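Local coordinates for xylosidase (Xanthomonas axonopodis pv. citri, PDB 6XN2), which probably hydrolyses xylose units from xylo-oligosaccharides as a glycoside hydrolase of family 43, and binds beta-D-xylopyranose in a pocket, at residues Val88-His93 and Glu99-Val104; Leu105-Val110 and Arg115-Pro120; Pro134-Arg137 and Met141-Ile144; Gly145-Asp150 and Gly154-Glu159; Gly165-Asp170 and Arg197-Ala202. All blocks are in the same frame, centred on the assembly; numbering follows the deposited sequence.

Overall arrangement
All five contacts belong to the beta-propeller domain of family 43. Contacts 1 and 2 follow each other along strand 99-106. Contacts 3 and 4 do the same along strand 142-149, in the next blade. The two blades meet where V104 of contact 1 packs on F156 of contact 4, and where L105 and V110 of contact 2 pack on A158. Contact 3 lies about 9 Å from contact 2 and 10 Å from contact 5, measured between centres. Its F142 touches both W118 and I169. Contacts 2 and 5 reach the same xylopyranose, through W118 and A119 and through I169 and D170. Contact 1 lies about 31 Å from contact 5, centre to centre.

Contact 1: Val88-His93 and Glu99-Val104; sequences VLRMAH and EDLGQV
The beta hairpin of strands 85-91 and 99-106 pairs L89 with D100 and R90 with E99. The latter is a hydrogen-bonded antiparallel pair. R90 N gives a hydrogen bond to E99 O, and E99 N returns one to R90 O. The same two residues also join through their side chains, in a salt bridge. R90 grips the carboxylate side-on, with two nitrogens on two oxygens. Its NE lies 2.9 Å from E99 OE1 in a nearly straight bond (172°), and its NH2 lies 2.8 Å from E99 OE2. Both oxygens sit near the guanidinium plane. The fit is not flat, because the two planes are 49° apart and NE meets OE1 from above the carboxylate. The bend of R90 at chi3 (63°) turns the guanidinium back toward E99. L101 lies over one face of that group, with CD2 3.6 Å from R90 NH2. R90 NH1 has a further partner in Y61 OH. A water links E99 OE1 to A92 N.

Strand 99-106 is an edge strand of a four-stranded antiparallel sheet, a blade of the five-bladed propeller characteristic of family 43. Toward the other end of the hairpin, L101 N binds V88 O at 2.9 Å. The bond from V88 N to G102 O is weak, at 3.4 Å. D100 OD1 accepts from G102 N at 2.9 Å, which makes an Asx turn, and it also bonds H87. D100 OD2 is taken by H45. The V88 and V104 side chains cross at about a right angle, with V88 CG2 3.7 Å from V104 CG2. V104 in turn touches F156 of the next blade.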
# COMPACT_ATOMS: atom_id res chain seq x y z
N VAL A 88 -8.01 13.08 2.69
CA VAL A 88 -8.25 12.62 1.35
C VAL A 88 -7.78 13.68 0.36
O VAL A 88 -8.04 14.80 0.55
CB VAL A 88 -9.71 12.26 1.10
CG1 VAL A 88 -9.92 11.83 -0.32
CG2 VAL A 88 -10.13 11.16 2.03
N LEU A 89 -7.03 13.30 -0.65
CA LEU A 89 -6.55 14.24 -1.65
C LEU A 89 -7.23 13.97 -2.99
O LEU A 89 -7.67 12.85 -3.25
CB LEU A 89 -5.03 14.15 -1.79
CG LEU A 89 -4.23 14.14 -0.49
CD1 LEU A 89 -2.74 13.88 -0.74
CD2 LEU A 89 -4.42 15.43 0.28
N ARG A 90 -7.32 14.98 -3.84
CA ARG A 90 -7.96 14.79 -5.14
C ARG A 90 -7.24 15.53 -6.27
O ARG A 90 -6.77 16.66 -6.09
CB ARG A 90 -9.42 15.24 -5.08
CG ARG A 90 -10.17 15.13 -6.41
CD ARG A 90 -11.64 15.48 -6.26
NE ARG A 90 -11.82 16.86 -5.82
CZ ARG A 90 -12.87 17.30 -5.13
NH1 ARG A 90 -13.85 16.47 -4.79
NH2 ARG A 90 -12.93 18.58 -4.79
N MET A 91 -7.16 14.88 -7.42
CA MET A 91 -6.85 15.56 -8.67
C MET A 91 -8.09 15.50 -9.54
O MET A 91 -8.51 14.41 -9.95
CB MET A 91 -5.66 14.93 -9.38
CG MET A 91 -4.33 15.17 -8.69
SD MET A 91 -2.97 14.35 -9.52
CE MET A 91 -2.96 15.20 -11.09
N ALA A 92 -8.69 16.66 -9.81
CA ALA A 92 -9.95 16.71 -10.55
C ALA A 92 -9.80 16.17 -11.97
O ALA A 92 -10.74 15.60 -12.52
CB ALA A 92 -10.48 18.14 -10.58
N HIS A 93 -8.62 16.36 -12.55
CA HIS A 93 -8.33 15.88 -13.89
C HIS A 93 -6.82 15.67 -14.02
O HIS A 93 -6.07 16.07 -13.12
CB HIS A 93 -8.84 16.88 -14.94
CG HIS A 93 -8.37 18.28 -14.72
ND1 HIS A 93 -9.19 19.26 -14.19
CD2 HIS A 93 -7.17 18.86 -14.93
CE1 HIS A 93 -8.51 20.39 -14.09
NE2 HIS A 93 -7.29 20.18 -14.53
N GLU A 99 -5.70 18.79 -4.43
CA GLU A 99 -6.52 19.39 -3.38
C GLU A 99 -6.45 18.57 -2.10
O GLU A 99 -6.56 17.35 -2.15
CB GLU A 99 -7.98 19.51 -3.80
CG GLU A 99 -8.22 19.78 -5.28
CD GLU A 99 -9.67 19.58 -5.67
OE1 GLU A 99 -9.91 18.86 -6.67
OE2 GLU A 99 -10.57 20.13 -5.00
N ASP A 100 -6.37 19.24 -0.97
CA ASP A 100 -6.42 18.59 0.31
C ASP A 100 -7.87 18.74 0.74
O ASP A 100 -8.29 19.79 1.11
CB ASP A 100 -5.52 19.29 1.32
CG ASP A 100 -5.51 18.62 2.68
OD1 ASP A 100 -6.32 17.75 2.93
OD2 ASP A 100 -4.67 18.96 3.48
N LEU A 101 -8.61 17.66 0.71
CA LEU A 101 -10.03 17.70 1.03
C LEU A 101 -10.26 17.64 2.54
O LEU A 101 -11.40 17.59 3.00
CB LEU A 101 -10.77 16.57 0.32
CG LEU A 101 -10.74 16.68 -1.21
CD1 LEU A 101 -11.58 15.59 -1.87
CD2 LEU A 101 -11.21 18.05 -1.64
N GLY A 102 -9.20 17.67 3.31
CA GLY A 102 -9.32 17.68 4.74
C GLY A 102 -9.26 16.38 5.48
O GLY A 102 -9.16 15.37 4.90
N GLN A 103 -9.33 16.46 6.80
CA GLN A 103 -9.28 15.26 7.65
C GLN A 103 -10.61 14.54 7.57
O GLN A 103 -11.63 15.18 7.69
CB GLN A 103 -8.97 15.63 9.08
CG GLN A 103 -8.60 14.44 9.92
CD GLN A 103 -8.42 14.87 11.34
OE1 GLN A 103 -7.39 15.39 11.71
NE2 GLN A 103 -9.44 14.66 12.14
N VAL A 104 -10.57 13.23 7.39
CA VAL A 104 -11.80 12.48 7.25
C VAL A 104 -12.06 11.40 8.27
O VAL A 104 -13.12 10.87 8.29
CB VAL A 104 -11.95 11.88 5.85
CG1 VAL A 104 -11.84 12.92 4.79
CG2 VAL A 104 -10.95 10.79 5.60
O HOH W 1 -7.76 19.03 -8.53

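Contact 2: Leu105-Val110 and Arg115-Pro120; sequences LHVRDV and RQMWAP. With XYP (beta-D-xylopyranose), chain E.
M117 meets L105, V107 and V110 by way of a twice-bent side chain. The turns at chi2 (-85°) and chi3 (-90°) fold the thioether, so that CG and SD run past V107 while the methyl goes on to meet the other two. M117 CG lies 3.7 Å from V107 CB. With chi1 at 70°, V107 CG2 is anti to the backbone N, and this methyl reaches SD and the backbone N of R115. M117 CE then comes within 3.9 Å of L105 CD2, and these two side chains cross at about a right angle. V110 approaches the methyl tip to tip, with its CG2 4.0 Å from M117 CE. The side chains meet through apolar contacts, and F133 of strand 128-136 touches L105, V110 and M117 as well.

The chain around these residues is held by its own bonds. V107-D109 forms a short 3-10 turn. H106 ND1 accepts from R108 N at 3.1 Å, with the donor close to the ring plane, and the R108 guanidinium lies over one face of that ring.

Past M117 the segment reaches the sugar. A119 N donates to O3 of the xylopyranose at 3.3 Å. W118 turns one ring face to the pyranose, and sugar C4 stands 3.6 Å above the ring plane, toward the rim. W118 NE1 is hydrogen-bonded to F81 O, which would help to fix the indole. Segment 115-120 belongs to the link between strand 99-106 of one propeller blade and strand 121-125 of the next. Such links contribute to the central sugar pocket in family 43, and here this one supplies an aromatic platform and a backbone donor.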
# COMPACT_ATOMS: atom_id res chain seq x y z
N LEU A 105 -11.08 11.12 9.09
CA LEU A 105 -11.18 10.11 10.11
C LEU A 105 -10.06 10.30 11.09
O LEU A 105 -8.95 10.54 10.71
CB LEU A 105 -11.11 8.70 9.54
CG LEU A 105 -11.22 7.54 10.52
CD1 LEU A 105 -12.51 7.58 11.27
CD2 LEU A 105 -11.02 6.20 9.87
N HIS A 106 -10.40 10.19 12.37
CA HIS A 106 -9.41 10.32 13.45
C HIS A 106 -9.53 9.08 14.32
O HIS A 106 -10.63 8.60 14.47
CB HIS A 106 -9.61 11.61 14.24
CG HIS A 106 -8.47 11.96 15.13
ND1 HIS A 106 -8.28 11.39 16.35
CD2 HIS A 106 -7.46 12.83 14.98
CE1 HIS A 106 -7.20 11.86 16.89
NE2 HIS A 106 -6.68 12.74 16.09
N VAL A 107 -8.44 8.66 14.95
CA VAL A 107 -8.38 7.45 15.82
C VAL A 107 -9.29 7.58 17.04
O VAL A 107 -9.75 6.58 17.53
CB VAL A 107 -6.94 7.13 16.22
CG1 VAL A 107 -6.38 8.16 17.17
CG2 VAL A 107 -6.81 5.72 16.77
N ARG A 108 -9.59 8.79 17.50
CA ARG A 108 -10.53 9.03 18.61
C ARG A 108 -11.95 8.53 18.26
O ARG A 108 -12.67 8.22 19.19
CB ARG A 108 -10.49 10.51 18.98
CG ARG A 108 -11.34 11.40 18.11
CD ARG A 108 -11.47 12.80 18.64
NE ARG A 108 -10.18 13.43 18.77
CZ ARG A 108 -9.74 14.28 17.90
NH1 ARG A 108 -8.54 14.82 18.03
NH2 ARG A 108 -10.50 14.59 16.87
N ASP A 109 -12.34 8.48 16.99
CA ASP A 109 -13.67 8.00 16.54
C ASP A 109 -13.60 6.53 16.13
O ASP A 109 -14.57 6.04 15.61
CB ASP A 109 -14.23 8.91 15.47
CG ASP A 109 -14.47 10.30 16.01
OD1 ASP A 109 -14.99 10.40 17.10
OD2 ASP A 109 -14.11 11.24 15.35
N VAL A 110 -12.45 5.89 16.34
CA VAL A 110 -12.30 4.43 16.09
C VAL A 110 -12.22 3.77 17.47
O VAL A 110 -11.15 3.71 18.02
CB VAL A 110 -11.06 4.13 15.24
CG1 VAL A 110 -10.97 2.65 14.93
CG2 VAL A 110 -11.07 4.93 13.96
N ARG A 115 -4.00 3.55 18.58
CA ARG A 115 -2.98 4.36 17.94
C ARG A 115 -2.53 3.81 16.59
O ARG A 115 -2.99 2.75 16.16
CB ARG A 115 -1.76 4.48 18.87
CG ARG A 115 -1.11 3.14 19.16
CD ARG A 115 -0.13 3.21 20.31
NE ARG A 115 0.70 2.02 20.36
CZ ARG A 115 1.98 1.98 19.97
NH1 ARG A 115 2.57 3.08 19.53
NH2 ARG A 115 2.66 0.84 20.04
N GLN A 116 -1.64 4.56 15.95
CA GLN A 116 -0.97 4.16 14.71
C GLN A 116 -1.94 3.84 13.58
O GLN A 116 -2.16 2.68 13.21
CB GLN A 116 -0.04 2.98 14.99
CG GLN A 116 1.12 3.37 15.90
CD GLN A 116 2.13 2.27 16.08
OE1 GLN A 116 1.79 1.15 16.48
NE2 GLN A 116 3.39 2.57 15.79
N MET A 117 -2.52 4.91 13.04
CA MET A 117 -3.37 4.83 11.86
C MET A 117 -2.47 4.78 10.63
O MET A 117 -2.02 5.82 10.14
CB MET A 117 -4.32 6.02 11.83
CG MET A 117 -5.21 6.11 13.06
SD MET A 117 -6.67 5.07 12.87
CE MET A 117 -7.80 6.23 12.10
N TRP A 118 -2.17 3.58 10.17
CA TRP A 118 -1.25 3.34 9.07
C TRP A 118 -1.85 3.27 7.68
O TRP A 118 -2.98 3.56 7.51
CB TRP A 118 -0.37 2.15 9.41
CG TRP A 118 0.65 2.43 10.50
CD1 TRP A 118 0.73 3.52 11.26
CD2 TRP A 118 1.73 1.60 10.90
NE1 TRP A 118 1.78 3.44 12.11
CE2 TRP A 118 2.42 2.27 11.91
CE3 TRP A 118 2.20 0.36 10.49
CZ2 TRP A 118 3.53 1.74 12.50
CZ3 TRP A 118 3.29 -0.15 11.09
CH2 TRP A 118 3.94 0.52 12.08
N ALA A 119 -1.06 2.90 6.69
CA ALA A 119 -1.43 2.83 5.30
C ALA A 119 -2.84 2.37 4.94
O ALA A 119 -3.11 1.25 4.97
CB ALA A 119 -0.44 1.99 4.56
N PRO A 120 -3.69 3.29 4.48
CA PRO A 120 -5.06 2.92 4.18
C PRO A 120 -5.39 2.74 2.72
O PRO A 120 -4.57 2.92 1.88
CB PRO A 120 -5.81 4.13 4.66
CG PRO A 120 -4.92 5.23 4.29
CD PRO A 120 -3.53 4.73 4.44
O1 XYP E . 6.03 0.02 7.89
C1 XYP E . 5.36 1.09 7.27
C2 XYP E . 3.94 0.66 6.98
C3 XYP E . 3.03 1.82 6.69
C4 XYP E . 3.21 2.89 7.74
C5 XYP E . 4.65 3.29 7.81
O2 XYP E . 3.85 -0.21 5.86
O3 XYP E . 1.77 1.23 6.77
O4 XYP E . 2.48 4.03 7.39
O5 XYP E . 5.44 2.18 8.15

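Contact 3: Pro134-Arg137 and Met141-Ile144; sequences PAKR and MFQI
M141 faces R137 near the turn of the hairpin. Its O accepts from R137 N at 2.9 Å, with the donor above the carbonyl plane. Its CB lies over one face of the R137 guanidinium, and CG comes within 3.4 Å of R137 NH2. F142 comes next and pairs with K136. K136 CE sits over the phenyl face in a CH-pi contact, 3.8 Å from the ring centroid. The bend at chi3 (-87°) lays the lysine chain across the ring. The ring edge is turned to A135. Q143 forms two backbone hydrogen bonds with A135, A135 N to Q143 O and Q143 N to A135 O, both 3.0 Å. Q143 OE1 also accepts from R137 NH1 at 2.8 Å. This oxygen lies in the guanidinium plane, while the donor stands above the amide plane. The two groups are almost perpendicular (88°). I144 pairs with P134 and packs loosely on it.

The charged ends are not left to this contact alone. R137 NH2 has a salt bridge with D139, and K136 NZ bonds Q116. The CH groups beside that ammonium are probably polarised, which would favour their place over F142, whose ring also meets W118 of the sugar pocket.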
# COMPACT_ATOMS: atom_id res chain seq x y z
N PRO A 134 -5.41 0.13 8.70
CA PRO A 134 -4.81 -0.64 9.78
C PRO A 134 -4.57 0.25 11.00
O PRO A 134 -4.11 1.40 10.88
CB PRO A 134 -3.49 -1.11 9.18
CG PRO A 134 -3.09 0.04 8.26
CD PRO A 134 -4.39 0.69 7.79
N ALA A 135 -4.91 -0.26 12.18
CA ALA A 135 -4.60 0.46 13.40
C ALA A 135 -4.29 -0.55 14.49
O ALA A 135 -4.58 -1.74 14.35
CB ALA A 135 -5.76 1.37 13.81
N LYS A 136 -3.71 -0.07 15.58
CA LYS A 136 -3.26 -0.93 16.65
C LYS A 136 -4.22 -0.86 17.84
O LYS A 136 -4.58 0.24 18.29
CB LYS A 136 -1.85 -0.52 17.08
CG LYS A 136 -1.16 -1.49 17.99
CD LYS A 136 0.31 -1.14 18.17
CE LYS A 136 1.16 -1.78 17.08
NZ LYS A 136 2.54 -1.20 17.09
N ARG A 137 -4.60 -2.01 18.35
CA ARG A 137 -5.45 -2.08 19.52
C ARG A 137 -4.66 -1.71 20.75
O ARG A 137 -3.46 -1.70 20.75
CB ARG A 137 -5.98 -3.48 19.72
CG ARG A 137 -6.77 -4.05 18.59
CD ARG A 137 -7.46 -5.36 18.88
NE ARG A 137 -6.63 -6.30 19.60
CZ ARG A 137 -6.42 -7.55 19.24
NH1 ARG A 137 -6.95 -8.01 18.14
NH2 ARG A 137 -5.66 -8.34 19.96
N MET A 141 -1.79 -5.15 19.22
CA MET A 141 -1.99 -5.87 18.01
C MET A 141 -2.65 -5.06 16.91
O MET A 141 -3.65 -4.44 17.13
CB MET A 141 -2.86 -7.10 18.25
CG MET A 141 -2.34 -8.11 19.25
SD MET A 141 -0.79 -8.85 18.79
CE MET A 141 0.35 -7.79 19.57
N PHE A 142 -2.06 -5.09 15.72
CA PHE A 142 -2.66 -4.47 14.53
C PHE A 142 -3.85 -5.28 14.03
O PHE A 142 -3.83 -6.51 14.02
CB PHE A 142 -1.63 -4.35 13.40
CG PHE A 142 -0.79 -3.10 13.45
CD1 PHE A 142 -1.38 -1.84 13.36
CD2 PHE A 142 0.59 -3.18 13.55
CE1 PHE A 142 -0.61 -0.70 13.39
CE2 PHE A 142 1.36 -2.04 13.57
CZ PHE A 142 0.76 -0.80 13.49
N GLN A 143 -4.82 -4.59 13.49
CA GLN A 143 -5.97 -5.16 12.83
C GLN A 143 -6.44 -4.14 11.79
O GLN A 143 -6.01 -3.04 11.75
CB GLN A 143 -7.10 -5.55 13.77
CG GLN A 143 -7.04 -6.96 14.30
CD GLN A 143 -8.35 -7.41 14.91
OE1 GLN A 143 -8.58 -7.23 16.04
NE2 GLN A 143 -9.17 -8.01 14.13
N ILE A 144 -7.32 -4.55 10.93
CA ILE A 144 -7.79 -3.70 9.87
C ILE A 144 -9.25 -3.37 10.12
O ILE A 144 -10.07 -4.27 10.27
CB ILE A 144 -7.60 -4.36 8.50
CG1 ILE A 144 -6.10 -4.48 8.22
CG2 ILE A 144 -8.30 -3.55 7.42
CD1 ILE A 144 -5.79 -5.31 7.04

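Contact 4: Gly145-Asp150 and Gly154-Glu159; sequences GVAVGD and GPFVAE
V146 O has two donors, E159 N at 3.0 Å and a water at 3.1 Å. The same water gives its other hydrogen to E159 O, so it bridges the two carbonyls. Next comes the hydrogen-bonded antiparallel pair of V148 and V157. V148 N donates to V157 O at 2.9 Å, from well above the carbonyl plane (50°). V157 N donates to V148 O at 2.8 Å, with the donor tilted only 30° from the carbonyl plane. F156 CA adds a CA-H...O contact to V148 O. At the far end a second water accepts from D150 N and donates to P155 O, joining the two segments beyond the last direct bond. The peptide before P155 is cis. D150 OD1 forms a salt bridge with K128.

Strand 157-158 is a short edge strand of a four-stranded antiparallel propeller blade. On the other edge of strand 142-149, G145, A147 and G149 make backbone hydrogen bonds to strand 128-136, so the strand is paired on both edges.

The side chains add packing contacts to this network. A147 CB touches F156 CB and A158 CA, each at 3.5 Å, where the backbones come close. The F156 ring has its CD2 near the backbone N of G149, at 3.6 Å, and the CA of G154 lies over one face. F156 also touches T129 of strand 128-136. E159 bends at chi2 (-71°) and runs alongside V146, CG to CG1. Its OE2 comes near V148 CG2, and I227 touches both E159 and V146.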
# COMPACT_ATOMS: atom_id res chain seq x y z
N GLY A 145 -9.55 -2.08 10.21
CA GLY A 145 -10.92 -1.63 10.37
C GLY A 145 -11.43 -0.99 9.09
O GLY A 145 -10.67 -0.78 8.14
N VAL A 146 -12.71 -0.68 9.05
CA VAL A 146 -13.26 0.02 7.90
C VAL A 146 -14.17 1.16 8.39
O VAL A 146 -14.74 1.10 9.49
CB VAL A 146 -14.02 -0.95 6.95
CG1 VAL A 146 -15.26 -1.53 7.62
CG2 VAL A 146 -14.37 -0.27 5.62
N ALA A 147 -14.28 2.20 7.57
CA ALA A 147 -15.15 3.34 7.85
C ALA A 147 -15.99 3.65 6.62
O ALA A 147 -15.51 3.51 5.49
CB ALA A 147 -14.33 4.54 8.27
N VAL A 148 -17.23 4.06 6.82
CA VAL A 148 -18.16 4.22 5.71
C VAL A 148 -18.59 5.68 5.51
O VAL A 148 -18.80 6.41 6.48
CB VAL A 148 -19.42 3.34 5.92
CG1 VAL A 148 -20.21 3.21 4.62
CG2 VAL A 148 -19.01 1.96 6.43
N GLY A 149 -18.72 6.06 4.27
CA GLY A 149 -19.15 7.38 3.88
C GLY A 149 -20.03 7.35 2.66
O GLY A 149 -20.13 6.37 2.00
N ASP A 150 -20.67 8.47 2.38
CA ASP A 150 -21.55 8.57 1.25
C ASP A 150 -20.91 9.29 0.08
O ASP A 150 -21.50 9.45 -0.95
CB ASP A 150 -22.84 9.26 1.66
CG ASP A 150 -23.73 8.37 2.45
OD1 ASP A 150 -24.01 7.28 2.01
OD2 ASP A 150 -24.14 8.77 3.50
N GLY A 154 -15.55 11.66 2.02
CA GLY A 154 -16.06 11.47 3.31
C GLY A 154 -17.00 12.52 3.81
O GLY A 154 -17.64 13.18 3.04
N PRO A 155 -17.11 12.65 5.12
CA PRO A 155 -16.40 12.01 6.23
C PRO A 155 -16.84 10.57 6.44
O PRO A 155 -17.87 10.21 5.99
CB PRO A 155 -16.82 12.85 7.39
CG PRO A 155 -18.21 13.19 7.05
CD PRO A 155 -18.20 13.49 5.61
N PHE A 156 -15.99 9.78 7.03
CA PHE A 156 -16.27 8.39 7.20
C PHE A 156 -16.55 8.08 8.64
O PHE A 156 -15.90 8.58 9.50
CB PHE A 156 -15.08 7.56 6.73
CG PHE A 156 -14.72 7.79 5.30
CD1 PHE A 156 -13.84 8.77 4.95
CD2 PHE A 156 -15.27 7.04 4.32
CE1 PHE A 156 -13.53 8.99 3.64
CE2 PHE A 156 -14.96 7.26 3.02
CZ PHE A 156 -14.10 8.23 2.67
N VAL A 157 -17.56 7.26 8.87
CA VAL A 157 -17.90 6.84 10.18
C VAL A 157 -17.32 5.45 10.34
O VAL A 157 -17.73 4.56 9.68
CB VAL A 157 -19.41 6.81 10.35
CG1 VAL A 157 -19.76 6.36 11.72
CG2 VAL A 157 -19.97 8.17 10.09
N ALA A 158 -16.37 5.33 11.25
CA ALA A 158 -15.68 4.05 11.46
C ALA A 158 -16.58 3.06 12.19
O ALA A 158 -17.33 3.47 13.01
CB ALA A 158 -14.42 4.27 12.23
N GLU A 159 -16.44 1.79 11.86
CA GLU A 159 -17.14 0.74 12.55
C GLU A 159 -16.53 0.60 13.94
O GLU A 159 -15.37 0.83 14.13
CB GLU A 159 -17.03 -0.57 11.81
CG GLU A 159 -17.75 -0.60 10.49
CD GLU A 159 -19.26 -0.62 10.63
OE1 GLU A 159 -19.74 -1.26 11.54
OE2 GLU A 159 -19.95 0.01 9.82
O HOH W 2 -13.34 0.74 12.25
O HOH W 3 -20.17 10.60 4.32

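Contact 5: Gly165-Asp170 and Arg197-Ala202; sequences GTYSID and RDNAYA. With XYP (beta-D-xylopyranose), chain E.
Y167 OH donates a short hydrogen bond to N199 OD1, 2.6 Å away. The hydroxyl lies in the carbonyl plane of the amide, on a lone pair of OD1, and the C=O...O angle is 142°. OD1 lies at the edge of the Y167 ring, near its plane, while ring and amide planes are 57° apart. N199 OD1 also bonds S233 OG, so two hydroxyls hold this amide oxygen. A water makes the second link. It donates to Y167 OH at 2.7 Å and accepts from N199 N at 2.9 Å. The phenol oxygen is thus gripped twice by one residue, directly and through water. N199 itself is fixed by a type I' turn from R197 to A200, closed by the backbone bond from A200 N to R197 O.

The van der Waals contact is small. N199 CA approaches Y167 CE1 at 3.7 Å. The first torsion of Y167 (chi1 50°) sets its CG between the backbone N and the carbonyl carbon, and the ring reaches toward the turn. Y196 stacks on this ring, and F185 meets it edge-to-face.

The sugar contacts lie at the other end of segment 165-170. Xylopyranose O3 donates to D170 OD1 at 2.8 Å, and O2 donates to D170 OD2 at 2.9 Å. The carboxylate therefore takes two neighbouring hydroxyls, one with each oxygen. I169 CD1 approaches O2 at 3.9 Å.

The segment runs from the outside of the propeller to its sugar pocket. T166 bonds Q143 and I144 of strand 142-149, I169 bonds G186 just past strand 181-185, and D170 touches E257 and P259 of strand 257-264. The tight ribbon of strands 196-197 and 200-201 flanks its outer part.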
# COMPACT_ATOMS: atom_id res chain seq x y z
N GLY A 165 -11.26 -11.46 10.99
CA GLY A 165 -10.44 -12.22 10.11
C GLY A 165 -9.24 -11.43 9.64
O GLY A 165 -8.45 -11.93 8.91
N THR A 166 -9.16 -10.18 10.07
CA THR A 166 -8.05 -9.37 9.71
C THR A 166 -7.11 -9.24 10.86
O THR A 166 -7.42 -9.45 11.97
CB THR A 166 -8.42 -7.99 9.18
OG1 THR A 166 -8.95 -7.20 10.23
CG2 THR A 166 -9.39 -8.11 8.08
N TYR A 167 -5.90 -8.99 10.46
CA TYR A 167 -4.73 -8.85 11.29
C TYR A 167 -3.63 -8.19 10.47
O TYR A 167 -3.90 -7.85 9.31
CB TYR A 167 -4.29 -10.19 11.80
CG TYR A 167 -4.16 -11.24 10.76
CD1 TYR A 167 -5.21 -12.00 10.39
CD2 TYR A 167 -2.97 -11.51 10.19
CE1 TYR A 167 -5.10 -12.96 9.46
CE2 TYR A 167 -2.85 -12.49 9.27
CZ TYR A 167 -3.94 -13.21 8.90
OH TYR A 167 -3.86 -14.18 7.99
N SER A 168 -2.49 -7.78 11.10
CA SER A 168 -1.38 -7.15 10.41
C SER A 168 -1.86 -5.82 9.78
O SER A 168 -2.82 -5.20 10.27
CB SER A 168 -0.79 -8.09 9.35
OG SER A 168 0.49 -7.66 8.91
N ILE A 169 -1.18 -5.36 8.75
CA ILE A 169 -1.44 -4.04 8.20
C ILE A 169 -1.59 -3.92 6.70
O ILE A 169 -1.80 -4.88 6.03
CB ILE A 169 -0.24 -3.15 8.55
CG1 ILE A 169 1.05 -3.78 8.09
CG2 ILE A 169 -0.06 -2.97 10.01
CD1 ILE A 169 2.26 -2.90 8.23
N ASP A 170 -1.59 -2.67 6.22
CA ASP A 170 -1.49 -2.36 4.79
C ASP A 170 -2.58 -2.96 3.89
O ASP A 170 -2.28 -3.68 2.93
CB ASP A 170 -0.11 -2.80 4.28
CG ASP A 170 1.00 -1.95 4.85
OD1 ASP A 170 0.69 -1.05 5.67
OD2 ASP A 170 2.18 -2.17 4.49
N ARG A 197 -0.28 -17.77 11.23
CA ARG A 197 -0.31 -18.88 10.30
C ARG A 197 -1.77 -19.27 10.21
O ARG A 197 -2.38 -19.38 11.19
CB ARG A 197 0.51 -20.05 10.74
CG ARG A 197 1.97 -19.78 10.93
CD ARG A 197 2.65 -19.43 9.67
NE ARG A 197 4.09 -19.43 9.82
CZ ARG A 197 4.77 -18.43 10.29
NH1 ARG A 197 4.17 -17.33 10.64
NH2 ARG A 197 6.06 -18.53 10.41
N ASP A 198 -2.26 -19.45 9.01
CA ASP A 198 -3.61 -19.82 8.76
C ASP A 198 -4.60 -18.94 9.51
O ASP A 198 -5.44 -19.50 10.15
CB ASP A 198 -3.84 -21.31 9.08
CG ASP A 198 -2.91 -22.24 8.30
OD1 ASP A 198 -2.76 -22.08 7.11
OD2 ASP A 198 -2.34 -23.14 8.90
N ASN A 199 -4.37 -17.64 9.53
CA ASN A 199 -5.19 -16.63 10.18
C ASN A 199 -5.24 -16.66 11.66
O ASN A 199 -6.07 -16.05 12.23
CB ASN A 199 -6.60 -16.58 9.64
CG ASN A 199 -6.64 -16.46 8.19
OD1 ASN A 199 -5.96 -15.65 7.64
ND2 ASN A 199 -7.42 -17.30 7.56
N ALA A 200 -4.35 -17.37 12.28
CA ALA A 200 -4.33 -17.45 13.73
C ALA A 200 -3.01 -16.97 14.32
O ALA A 200 -1.93 -17.34 13.84
CB ALA A 200 -4.62 -18.86 14.19
N TYR A 201 -3.11 -16.17 15.36
CA TYR A 201 -1.97 -15.59 16.06
C TYR A 201 -1.27 -16.51 17.06
O TYR A 201 -1.90 -17.24 17.75
CB TYR A 201 -2.39 -14.31 16.82
CG TYR A 201 -1.34 -13.72 17.73
CD1 TYR A 201 -0.37 -12.90 17.24
CD2 TYR A 201 -1.21 -14.15 19.02
CE1 TYR A 201 0.63 -12.43 18.04
CE2 TYR A 201 -0.22 -13.68 19.83
CZ TYR A 201 0.70 -12.82 19.33
OH TYR A 201 1.70 -12.35 20.09
N ALA A 202 0.04 -16.50 17.05
CA ALA A 202 0.79 -17.16 18.11
C ALA A 202 2.01 -16.33 18.45
O ALA A 202 2.71 -15.85 17.56
CB ALA A 202 1.19 -18.57 17.70
O1 XYP E . 6.03 0.02 7.89
C1 XYP E . 5.36 1.09 7.27
C2 XYP E . 3.94 0.66 6.98
C3 XYP E . 3.03 1.82 6.69
C4 XYP E . 3.21 2.89 7.74
C5 XYP E . 4.65 3.29 7.81
O2 XYP E . 3.85 -0.21 5.86
O3 XYP E . 1.77 1.23 6.77
O4 XYP E . 2.48 4.03 7.39
O5 XYP E . 5.44 2.18 8.15
O HOH W 4 -2.08 -16.13 8.48